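Local coordinates for protein particle-associated lyase (Acinetobacter bacteriophage AP22, PDB 4Y9V) that probably depolymerises the capsular polysaccharide of Acinetobacter baumannii by a lyase reaction, as a trimeric tailspike of the phage particle, at residues A[79-85]-A[101-107]; A[265-271]-A[294-298]; A[533-539]-A[602-608]; A[598-602]-A[614-618]. All coordinates share one frame; numbering follows the deposited sequence.

Contact 1. Residues A[79-85]-A[101-107]; sequences VKSREYI and ETGTVFN. With EDO (1,2-ethanediol), chain J.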
# COMPACT_ATOMS: atom_id res chain seq x y z
N VAL A 79 -24.08 -30.22 -11.77
CA VAL A 79 -24.93 -30.66 -10.66
C VAL A 79 -26.14 -29.74 -10.52
O VAL A 79 -25.98 -28.51 -10.37
CB VAL A 79 -24.14 -30.74 -9.35
CG1 VAL A 79 -25.03 -31.21 -8.22
CG2 VAL A 79 -22.92 -31.65 -9.51
N LYS A 80 -27.32 -30.33 -10.53
CA LYS A 80 -28.58 -29.64 -10.30
C LYS A 80 -28.72 -29.26 -8.86
O LYS A 80 -28.35 -29.99 -7.92
CB LYS A 80 -29.72 -30.59 -10.70
CG LYS A 80 -31.12 -30.05 -10.53
CD LYS A 80 -32.21 -30.97 -11.08
CE LYS A 80 -33.60 -30.52 -10.77
NZ LYS A 80 -33.96 -29.27 -11.52
N SER A 81 -29.33 -28.10 -8.63
CA SER A 81 -29.52 -27.54 -7.29
C SER A 81 -30.48 -28.40 -6.44
O SER A 81 -31.69 -28.42 -6.65
CB SER A 81 -30.13 -26.16 -7.43
OG SER A 81 -30.29 -25.53 -6.20
N ARG A 82 -29.89 -29.08 -5.46
CA ARG A 82 -30.54 -29.83 -4.40
C ARG A 82 -29.56 -29.86 -3.23
O ARG A 82 -28.37 -29.61 -3.43
CB ARG A 82 -30.88 -31.32 -4.77
CG ARG A 82 -31.67 -31.55 -6.02
CD ARG A 82 -31.95 -33.05 -6.16
NE ARG A 82 -32.70 -33.47 -7.33
CZ ARG A 82 -32.15 -33.80 -8.50
NH1 ARG A 82 -30.85 -33.71 -8.72
NH2 ARG A 82 -32.93 -34.25 -9.46
N GLU A 83 -30.04 -30.25 -2.06
CA GLU A 83 -29.16 -30.63 -0.96
C GLU A 83 -28.94 -32.14 -1.03
O GLU A 83 -29.94 -32.90 -0.99
CB GLU A 83 -29.70 -30.21 0.39
CG GLU A 83 -28.75 -30.54 1.51
CD GLU A 83 -29.15 -30.00 2.85
OE1 GLU A 83 -29.39 -28.77 2.93
OE2 GLU A 83 -29.16 -30.75 3.87
N TYR A 84 -27.70 -32.56 -1.11
CA TYR A 84 -27.34 -33.98 -1.24
C TYR A 84 -26.60 -34.45 -0.01
O TYR A 84 -25.61 -33.83 0.41
CB TYR A 84 -26.42 -34.17 -2.43
CG TYR A 84 -26.98 -33.75 -3.76
CD1 TYR A 84 -27.79 -34.59 -4.50
CD2 TYR A 84 -26.71 -32.50 -4.30
CE1 TYR A 84 -28.30 -34.22 -5.73
CE2 TYR A 84 -27.22 -32.11 -5.51
CZ TYR A 84 -28.00 -32.96 -6.24
OH TYR A 84 -28.52 -32.63 -7.46
N ILE A 85 -26.99 -35.61 0.52
CA ILE A 85 -26.25 -36.29 1.57
C ILE A 85 -24.95 -36.86 0.99
O ILE A 85 -24.98 -37.56 -0.03
CB ILE A 85 -27.11 -37.40 2.17
CG1 ILE A 85 -28.32 -36.81 2.87
CG2 ILE A 85 -26.30 -38.29 3.08
CD1 ILE A 85 -29.37 -37.83 3.29
N GLU A 101 -25.15 -25.61 -9.79
CA GLU A 101 -26.16 -24.58 -9.70
C GLU A 101 -26.14 -23.97 -8.30
O GLU A 101 -25.88 -24.67 -7.31
CB GLU A 101 -27.54 -25.15 -10.05
CG GLU A 101 -27.71 -25.55 -11.50
CD GLU A 101 -29.13 -25.95 -11.84
OE1 GLU A 101 -29.87 -26.39 -10.91
OE2 GLU A 101 -29.55 -25.89 -13.02
N THR A 102 -26.48 -22.71 -8.19
CA THR A 102 -26.65 -22.10 -6.88
C THR A 102 -27.67 -22.91 -6.08
O THR A 102 -28.69 -23.35 -6.63
CB THR A 102 -27.10 -20.64 -7.05
OG1 THR A 102 -26.04 -19.95 -7.73
CG2 THR A 102 -27.37 -19.96 -5.71
N GLY A 103 -27.40 -23.07 -4.80
CA GLY A 103 -28.25 -23.88 -3.94
C GLY A 103 -27.92 -25.36 -3.93
O GLY A 103 -28.50 -26.12 -3.16
N THR A 104 -26.95 -25.76 -4.73
CA THR A 104 -26.37 -27.10 -4.59
C THR A 104 -25.63 -27.13 -3.25
O THR A 104 -24.69 -26.34 -3.06
CB THR A 104 -25.38 -27.41 -5.73
OG1 THR A 104 -26.07 -27.38 -6.97
CG2 THR A 104 -24.76 -28.75 -5.54
N VAL A 105 -26.02 -28.04 -2.36
CA VAL A 105 -25.39 -28.12 -1.05
C VAL A 105 -25.00 -29.58 -0.83
O VAL A 105 -25.85 -30.48 -1.02
CB VAL A 105 -26.32 -27.63 0.07
CG1 VAL A 105 -25.72 -27.84 1.43
CG2 VAL A 105 -26.63 -26.15 -0.15
N PHE A 106 -23.78 -29.82 -0.39
CA PHE A 106 -23.34 -31.16 0.02
C PHE A 106 -23.37 -31.21 1.55
O PHE A 106 -22.66 -30.46 2.20
CB PHE A 106 -21.96 -31.51 -0.54
CG PHE A 106 -21.95 -31.45 -2.05
CD1 PHE A 106 -22.62 -32.40 -2.80
CD2 PHE A 106 -21.27 -30.46 -2.73
CE1 PHE A 106 -22.63 -32.33 -4.19
CE2 PHE A 106 -21.30 -30.40 -4.11
CZ PHE A 106 -21.97 -31.35 -4.84
N ASN A 107 -24.24 -32.08 2.08
CA ASN A 107 -24.39 -32.22 3.53
C ASN A 107 -23.58 -33.43 3.98
O ASN A 107 -23.99 -34.58 3.74
CB ASN A 107 -25.88 -32.33 3.92
CG ASN A 107 -26.03 -32.18 5.42
OD1 ASN A 107 -25.16 -32.56 6.19
ND2 ASN A 107 -27.17 -31.63 5.79
C1 EDO J . -32.10 -24.85 -15.08
O1 EDO J . -31.78 -24.25 -13.81
C2 EDO J . -33.27 -25.77 -14.96
O2 EDO J . -34.46 -25.08 -14.64
O HOH W 1 -32.56 -26.72 -11.10
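Ser81 meets the loop of residues 101-104 twice, once through its backbone and once through its hydroxyl. Its N donates to Glu101 OE1 (2.9 Å), which in the conformer described is approached on the anti side of the carboxylate, while its OG donates to Thr102 O at 2.7 Å. That second bond depends on OG lying anti to the backbone N (chi1 -178°), which carries the hydroxyl across to the turn. Glu101 also binds through its main chain, an almost straight bond from its N to Val79 O. Beyond this loop the pairing becomes regular parallel sheet: Arg82 O takes Val105 N, Tyr84 N reaches Val105 O at 2.8 Å, and Tyr84 O takes Asn107 N. On the face carrying Glu83, Val105 and Asn107, one conformer of Asn107 points ND2 within its own amide plane at Glu83 OE2 (2.9 Å) but arrives from above the carboxylate, whose plane is turned 54° from the amide.

In the next shell, a type II turn from Glu101 to Thr104 shapes the loop, and Glu101 O accepts both N and OG1 of Thr104. Tyr84 OH donates to Lys80 O (2.7 Å) and accepts from Arg82 NH1, itself salt-bridged to Asp48. A water joins Lys80 NZ to Glu101 OE1. The loop is thus polar beside regular parallel pairing, and the nearby lysine would probably favour the charged carboxylate.

Contact 2. Residues A[265-271]-A[294-298]; sequences NSAKNNA and SNNST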
# COMPACT_ATOMS: atom_id res chain seq x y z
N ASN A 265 -15.39 -15.64 -0.41
CA ASN A 265 -15.92 -16.89 0.13
C ASN A 265 -16.68 -16.61 1.42
O ASN A 265 -16.66 -15.50 1.96
CB ASN A 265 -14.77 -17.89 0.37
CG ASN A 265 -13.81 -17.34 1.41
OD1 ASN A 265 -14.06 -17.44 2.62
ND2 ASN A 265 -12.74 -16.72 0.94
N SER A 266 -17.34 -17.65 1.91
CA SER A 266 -18.00 -17.71 3.20
C SER A 266 -17.44 -18.92 4.00
O SER A 266 -18.20 -19.72 4.54
CB SER A 266 -19.55 -17.75 3.06
OG SER A 266 -20.02 -16.64 2.30
N ALA A 267 -16.11 -19.05 4.09
CA ALA A 267 -15.50 -20.07 4.92
C ALA A 267 -15.54 -19.62 6.37
O ALA A 267 -15.26 -18.45 6.68
CB ALA A 267 -14.06 -20.32 4.49
N LYS A 268 -15.88 -20.53 7.27
CA LYS A 268 -16.13 -20.18 8.67
C LYS A 268 -15.89 -21.39 9.57
O LYS A 268 -15.81 -22.54 9.12
CB LYS A 268 -17.52 -19.64 8.87
CG LYS A 268 -18.59 -20.63 8.52
CD LYS A 268 -19.99 -20.07 8.66
CE LYS A 268 -20.42 -19.12 7.68
NZ LYS A 268 -20.61 -19.60 6.30
N ASN A 269 -15.81 -21.12 10.87
CA ASN A 269 -15.90 -22.14 11.89
C ASN A 269 -16.71 -21.56 13.05
O ASN A 269 -16.50 -20.43 13.43
CB ASN A 269 -14.51 -22.56 12.41
CG ASN A 269 -14.61 -23.63 13.47
OD1 ASN A 269 -14.71 -23.34 14.67
ND2 ASN A 269 -14.58 -24.90 13.05
N ASN A 270 -17.61 -22.39 13.61
CA ASN A 270 -18.45 -21.95 14.70
C ASN A 270 -18.55 -23.00 15.79
O ASN A 270 -19.49 -22.97 16.59
CB ASN A 270 -19.86 -21.57 14.20
CG ASN A 270 -19.83 -20.46 13.18
OD1 ASN A 270 -19.92 -19.27 13.60
ND2 ASN A 270 -19.68 -20.76 11.98
N ALA A 271 -17.59 -23.91 15.85
CA ALA A 271 -17.63 -25.02 16.77
C ALA A 271 -17.13 -24.58 18.14
O ALA A 271 -16.46 -23.58 18.29
CB ALA A 271 -16.77 -26.15 16.22
N SER A 294 -14.09 -11.49 3.82
CA SER A 294 -14.42 -11.49 5.23
C SER A 294 -14.52 -12.93 5.70
O SER A 294 -15.01 -13.80 4.98
CB SER A 294 -15.76 -10.80 5.47
OG SER A 294 -16.13 -10.73 6.84
N ASN A 295 -14.04 -13.14 6.93
CA ASN A 295 -14.17 -14.43 7.55
C ASN A 295 -14.34 -14.23 9.06
O ASN A 295 -13.74 -13.33 9.65
CB ASN A 295 -12.95 -15.34 7.32
CG ASN A 295 -12.71 -15.62 5.85
OD1 ASN A 295 -11.92 -14.87 5.24
ND2 ASN A 295 -13.39 -16.60 5.32
N ASN A 296 -15.16 -15.11 9.64
CA ASN A 296 -15.48 -15.14 11.06
C ASN A 296 -15.30 -16.57 11.57
O ASN A 296 -15.61 -17.55 10.88
CB ASN A 296 -16.91 -14.70 11.29
CG ASN A 296 -17.10 -13.25 10.96
OD1 ASN A 296 -16.26 -12.42 11.27
ND2 ASN A 296 -18.23 -12.90 10.40
N SER A 297 -14.80 -16.69 12.80
CA SER A 297 -14.55 -18.00 13.37
C SER A 297 -14.63 -17.97 14.88
O SER A 297 -14.41 -16.93 15.51
CB SER A 297 -13.13 -18.43 12.93
OG SER A 297 -12.80 -19.69 13.48
N THR A 298 -14.80 -19.15 15.50
CA THR A 298 -14.63 -19.25 16.94
C THR A 298 -13.24 -18.76 17.36
O THR A 298 -13.12 -18.09 18.38
CB THR A 298 -14.85 -20.71 17.41
OG1 THR A 298 -16.19 -21.04 17.06
CG2 THR A 298 -14.61 -20.87 18.89
O HOH W 2 -14.41 -13.82 1.89
O HOH W 3 -16.82 -16.45 7.66
O HOH W 4 -18.71 -17.87 11.50
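Asn295 and Asn265 set their side chains at about a right angle, yet their amide planes are nearly coplanar, 24° apart. Asn295 ND2 serves two acceptors: it donates to Asn265 OD1 at 2.9 Å, in the carbonyl plane, and to Ala267 O at 3.0 Å, with both acceptors close to its own amide plane. Asn265 reaches this place because its CG sits between the backbone N and the carbonyl carbon (chi1 63°). Its OD1 accepts Ala267 N as well, closing an Asx turn, so the oxygen is gripped from both segments. Tyr290 OH bonds both amides, at Asn295 OD1 and Asn265 ND2, which fixes their rotation.

At the other end Thr298 crosses Asn269 obliquely and points its OG1 past it to Ala271 O, a 2.8 Å bond. Asn269 OD1 forms a second Asx turn with Ala271 N, met from above its carbonyl plane, and also accepts Asn277 ND2. Beside it, CB of Asn269 lies 3.5 Å from Ser297 OG, a hydroxyl whose own acceptor is Asn277 O. Asn269 O takes Thr298 N through a rather bent bond (136°). Midway, a water bridges Ala267 O and Asn296 N, which are too far apart to bond directly.

Asn296 ND2 reaches Glu176 of the second subunit. The two segments belong to successive coils of the pectin lyase-like beta-helix: strand 293-297 lies between the short, weakly bonded strand 268-269 and strand 323-327, parallel to both.

Contact 3. Residues A[533-539]-A[602-608]; sequences AVNNTAT and ILWNKKV. Unlike the reference sequence in segment 602-608: Ile602 (reference Val).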
# COMPACT_ATOMS: atom_id res chain seq x y z
N ALA A 533 18.21 39.82 38.33
CA ALA A 533 18.00 40.65 39.50
C ALA A 533 19.33 41.28 39.91
O ALA A 533 20.43 40.76 39.63
CB ALA A 533 17.52 39.78 40.65
N VAL A 534 19.23 42.43 40.58
CA VAL A 534 20.42 43.14 41.07
C VAL A 534 21.25 42.18 41.90
O VAL A 534 20.73 41.43 42.76
CB VAL A 534 20.01 44.39 41.88
CG1 VAL A 534 21.23 45.06 42.48
CG2 VAL A 534 19.28 45.38 40.99
N ASN A 535 22.54 42.19 41.63
CA ASN A 535 23.56 41.38 42.30
C ASN A 535 23.62 39.95 41.79
O ASN A 535 24.48 39.18 42.26
CB ASN A 535 23.52 41.44 43.83
CG ASN A 535 23.73 42.83 44.35
OD1 ASN A 535 24.57 43.57 43.80
ND2 ASN A 535 22.97 43.20 45.36
N ASN A 536 22.80 39.56 40.79
CA ASN A 536 22.96 38.20 40.28
C ASN A 536 24.38 38.02 39.70
O ASN A 536 24.87 38.82 38.92
CB ASN A 536 22.01 37.93 39.13
CG ASN A 536 20.58 37.49 39.45
OD1 ASN A 536 19.78 37.39 38.50
ND2 ASN A 536 20.24 37.21 40.66
N THR A 537 24.94 36.84 40.01
CA THR A 537 26.13 36.33 39.37
C THR A 537 25.78 35.20 38.40
O THR A 537 26.59 34.83 37.55
CB THR A 537 27.17 35.90 40.40
OG1 THR A 537 26.52 34.95 41.28
CG2 THR A 537 27.70 37.10 41.20
N ALA A 538 24.58 34.64 38.54
CA ALA A 538 23.93 33.77 37.56
C ALA A 538 22.48 34.20 37.49
O ALA A 538 21.93 34.68 38.50
CB ALA A 538 24.07 32.32 37.95
N THR A 539 21.84 33.98 36.35
CA THR A 539 20.40 34.13 36.23
C THR A 539 19.87 32.80 35.66
O THR A 539 20.19 32.47 34.52
CB THR A 539 19.99 35.30 35.38
OG1 THR A 539 20.52 36.54 35.95
CG2 THR A 539 18.50 35.41 35.21
N ILE A 602 22.20 31.76 32.59
CA ILE A 602 23.30 32.61 32.23
C ILE A 602 24.26 32.71 33.41
O ILE A 602 23.83 32.91 34.55
CB ILE A 602 22.77 34.08 31.94
CG1 ILE A 602 21.93 34.09 30.71
CG2 ILE A 602 23.93 35.06 31.87
CD1 ILE A 602 22.71 33.38 29.68
N LEU A 603 25.55 32.62 33.10
CA LEU A 603 26.62 32.96 34.04
C LEU A 603 27.16 34.34 33.62
O LEU A 603 27.55 34.53 32.46
CB LEU A 603 27.73 31.94 34.04
CG LEU A 603 27.32 30.52 34.47
CD1 LEU A 603 28.47 29.57 34.36
CD2 LEU A 603 26.78 30.49 35.87
N TRP A 604 27.17 35.28 34.54
CA TRP A 604 27.60 36.64 34.26
C TRP A 604 29.10 36.80 34.53
O TRP A 604 29.60 36.29 35.56
CB TRP A 604 26.83 37.66 35.15
CG TRP A 604 25.36 37.61 34.91
CD1 TRP A 604 24.41 37.09 35.73
CD2 TRP A 604 24.66 38.13 33.75
NE1 TRP A 604 23.15 37.23 35.17
CE2 TRP A 604 23.29 37.85 33.96
CE3 TRP A 604 25.06 38.75 32.59
CZ2 TRP A 604 22.31 38.20 33.01
CZ3 TRP A 604 24.10 39.11 31.63
CH2 TRP A 604 22.74 38.82 31.88
N ASN A 605 29.78 37.55 33.70
CA ASN A 605 31.17 37.93 34.00
C ASN A 605 31.29 39.11 34.94
O ASN A 605 32.36 39.32 35.49
CB ASN A 605 31.97 38.16 32.70
CG ASN A 605 31.41 39.27 31.84
OD1 ASN A 605 30.20 39.51 31.80
ND2 ASN A 605 32.30 39.94 31.11
N LYS A 606 30.26 39.88 35.18
CA LYS A 606 30.30 40.85 36.29
C LYS A 606 28.83 40.96 36.69
O LYS A 606 27.89 40.99 35.88
CB LYS A 606 31.00 42.16 35.97
CG LYS A 606 30.34 42.95 34.89
CD LYS A 606 30.70 44.41 34.99
CE LYS A 606 30.58 45.26 33.77
NZ LYS A 606 31.18 46.64 33.92
N LYS A 607 28.67 41.03 38.01
CA LYS A 607 27.39 40.89 38.64
C LYS A 607 26.45 41.98 38.15
O LYS A 607 26.83 43.12 37.85
CB LYS A 607 27.47 40.88 40.16
CG LYS A 607 27.60 42.12 40.90
CD LYS A 607 27.67 41.89 42.41
CE LYS A 607 28.08 43.23 43.07
NZ LYS A 607 28.10 43.03 44.52
N VAL A 608 25.17 41.63 38.08
CA VAL A 608 24.17 42.47 37.50
C VAL A 608 23.91 43.72 38.35
O VAL A 608 23.80 43.64 39.56
CB VAL A 608 22.85 41.68 37.30
CG1 VAL A 608 21.68 42.50 36.92
CG2 VAL A 608 23.10 40.58 36.22
O HOH W 5 25.07 45.10 41.58
O HOH W 6 26.24 44.99 45.34
O HOH W 7 29.24 33.96 37.02
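The indole of Trp604 meets Thr539 at its edge, while its faces are covered from within its own segment: Ile602 CG2 sits 3.5 Å above the ring centre, and Val608 CG2 covers the opposite face, offset toward the rim. Segment 533-539 takes the edge at NE1 and CD1. There NE1 donates to Thr539 OG1 at 2.8 Å, exactly in the ring plane, and the backbone around Thr537 and Ala538 lies alongside CD1. Thr539 OG1 in turn donates to Asn536 OD1 (2.8 Å). That oxygen also accepts Ala533 N, from the opposite face of the amide, so indole, hydroxyl and amide form one hydrogen-bonded chain that ties the type II turn 533-536 to the ring.

Backbone bonds frame it. Thr539 and Ile602 are an antiparallel hydrogen-bonded pair, Trp604 N reaches Thr537 O, and past the bend Val608 N meets Asn536 O at 2.9 Å while Asn535 N meets Val608 O at 2.8 Å. At the solvent side Lys607 runs alongside Asn535, and a water bridges its NZ to Asn535 OD1.

In this Ig-like domain, strand 597-604 lies between 538-545 and 586-594. Trp604 further meets Phe574 and Phe614, and Lys607 N bonds Glu581 of the third subunit.

Contact 4. Residues A[598-602]-A[614-618]; sequences VRPAI and FNLYW. Unlike the reference sequence in segment 598-602: Ile602 (reference Val). With SO4 (sulfate ion), chain L.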
# COMPACT_ATOMS: atom_id res chain seq x y z
N VAL A 598 15.94 19.82 32.27
CA VAL A 598 17.02 20.72 31.89
C VAL A 598 16.88 22.01 32.69
O VAL A 598 15.80 22.26 33.27
CB VAL A 598 17.08 20.99 30.38
CG1 VAL A 598 17.27 19.68 29.60
CG2 VAL A 598 15.85 21.73 29.88
N ARG A 599 17.88 22.86 32.68
CA ARG A 599 17.80 24.12 33.43
C ARG A 599 18.70 25.15 32.82
O ARG A 599 19.84 25.41 33.30
CB ARG A 599 18.08 23.92 34.93
CG ARG A 599 17.67 25.16 35.71
CD ARG A 599 17.99 25.01 37.22
NE ARG A 599 17.43 26.16 37.91
CZ ARG A 599 17.52 26.34 39.23
NH1 ARG A 599 18.22 25.54 39.98
NH2 ARG A 599 16.91 27.37 39.76
N PRO A 600 18.25 25.82 31.75
CA PRO A 600 19.07 26.86 31.14
C PRO A 600 19.37 28.00 32.13
O PRO A 600 18.55 28.33 32.97
CB PRO A 600 18.15 27.37 30.02
CG PRO A 600 17.14 26.36 29.83
CD PRO A 600 16.96 25.64 31.08
N ALA A 601 20.55 28.58 31.95
CA ALA A 601 20.97 29.71 32.79
C ALA A 601 21.97 30.56 32.04
O ALA A 601 22.56 30.14 31.05
CB ALA A 601 21.59 29.17 34.09
N ILE A 602 22.20 31.76 32.59
CA ILE A 602 23.30 32.61 32.23
C ILE A 602 24.26 32.71 33.41
O ILE A 602 23.83 32.91 34.55
CB ILE A 602 22.77 34.08 31.94
CG1 ILE A 602 21.93 34.09 30.71
CG2 ILE A 602 23.93 35.06 31.87
CD1 ILE A 602 22.71 33.38 29.68
N PHE A 614 14.87 38.71 29.14
CA PHE A 614 15.35 38.16 27.87
C PHE A 614 15.02 36.69 27.83
O PHE A 614 14.53 36.12 28.81
CB PHE A 614 16.84 38.48 27.67
CG PHE A 614 17.71 37.95 28.82
CD1 PHE A 614 18.22 36.68 28.77
CD2 PHE A 614 17.97 38.76 29.90
CE1 PHE A 614 18.99 36.21 29.83
CE2 PHE A 614 18.74 38.29 30.96
CZ PHE A 614 19.25 37.01 30.92
N ASN A 615 15.30 36.06 26.70
CA ASN A 615 15.00 34.63 26.52
C ASN A 615 16.22 33.74 26.69
O ASN A 615 17.33 34.06 26.23
CB ASN A 615 14.44 34.40 25.12
CG ASN A 615 13.00 34.84 24.99
OD1 ASN A 615 12.21 34.71 25.93
ND2 ASN A 615 12.67 35.33 23.79
N LEU A 616 15.96 32.58 27.27
CA LEU A 616 16.83 31.42 27.19
C LEU A 616 16.11 30.36 26.34
O LEU A 616 14.93 30.15 26.48
CB LEU A 616 17.21 30.87 28.56
CG LEU A 616 18.13 31.77 29.34
CD1 LEU A 616 18.26 31.35 30.78
CD2 LEU A 616 19.55 31.68 28.71
N TYR A 617 16.89 29.70 25.50
CA TYR A 617 16.41 28.66 24.61
C TYR A 617 17.15 27.38 24.93
O TYR A 617 18.32 27.40 25.33
CB TYR A 617 16.63 29.03 23.16
CG TYR A 617 15.95 30.29 22.75
CD1 TYR A 617 14.62 30.28 22.36
CD2 TYR A 617 16.62 31.52 22.73
CE1 TYR A 617 13.97 31.44 21.96
CE2 TYR A 617 15.98 32.68 22.32
CZ TYR A 617 14.66 32.64 21.91
OH TYR A 617 14.09 33.81 21.49
N TRP A 618 16.50 26.24 24.68
CA TRP A 618 17.11 24.96 24.94
C TRP A 618 16.63 23.94 23.91
O TRP A 618 15.53 24.04 23.37
CB TRP A 618 16.82 24.46 26.39
CG TRP A 618 15.34 24.30 26.63
CD1 TRP A 618 14.45 25.26 27.03
CD2 TRP A 618 14.58 23.12 26.39
NE1 TRP A 618 13.18 24.76 27.07
CE2 TRP A 618 13.24 23.42 26.68
CE3 TRP A 618 14.89 21.80 25.98
CZ2 TRP A 618 12.21 22.48 26.56
CZ3 TRP A 618 13.87 20.90 25.84
CH2 TRP A 618 12.55 21.22 26.15
S SO4 L . 17.26 30.54 41.73
O1 SO4 L . 17.52 31.49 42.86
O2 SO4 L . 18.25 30.79 40.65
O3 SO4 L . 15.88 30.80 41.20
O4 SO4 L . 17.35 29.12 42.25
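Two strands of the C-terminal Ig-like domain face each other here as layers of a beta-sandwich rather than as sheet neighbours. Their short axes pass 7.2 Å apart with N-to-C directions at 138°, and the contact is made mainly by apolar side chains. Leu616 occupies the middle. Its CD1 branch lies along the backbone of segment 598-602, 3.7 Å from Pro600 O and close to Ala601 CA, while CD2 meets Ile602 CD1, also at 3.7 Å. Its CB packs on CB of Pro600, so the leucine spans three residues of the opposite strand, Pro600 to Ile602.

Trp618 flanks it on one side. Val598 CG2 sits over one face of the indole, 3.9 Å above the plane and offset toward the rim, with the two side chains at about a right angle. Pro600 CG approaches Trp618 CB (3.9 Å) obliquely to the ring. The tryptophan's CG stands between its backbone N and carbonyl carbon (chi1 60°), which brings the indole across to Val598. On the other side, Ile602 presents CG1 to the edge of Phe614, 3.7 Å from CE1, near the ring plane.

Arg599 takes no part in this interface: its NH2 bonds O4 of a sulfate, probably from the crystallisation liquor, at 3.1 Å, an ion that Arg540 also holds, while NE donates to Ala541 O and NH1 to Ser568 of the third subunit. Around the buried layer, Val556, Val558 and Val560 of strand 555-561 press on Val598, Pro600 and Ile602, Ile544 of strand 538-545 touches Pro600 and Trp618, and Phe574 meets Phe614 edge-to-face.

How the contacts relate
Contacts 1 and 2 belong to parallel strand pairing along the beta-helical body, their centres about 20 Å apart, and both touch the second subunit. Contact 2 is buried, yet its chemistry is amide-rich; contact 1 is only partly buried, with charged groups and water at its loop. Contacts 3 and 4 lie on the opposite side of the chain's centre, with their own centres about 14 Å apart, in the Ig-like domain. They share strand 597-604 and meet at Ile602: contact 3 uses antiparallel backbone bonds within a sheet and reaches the surface, whereas contact 4 is buried and apolar between sheets. Trp604 and Phe614 touch where the two join.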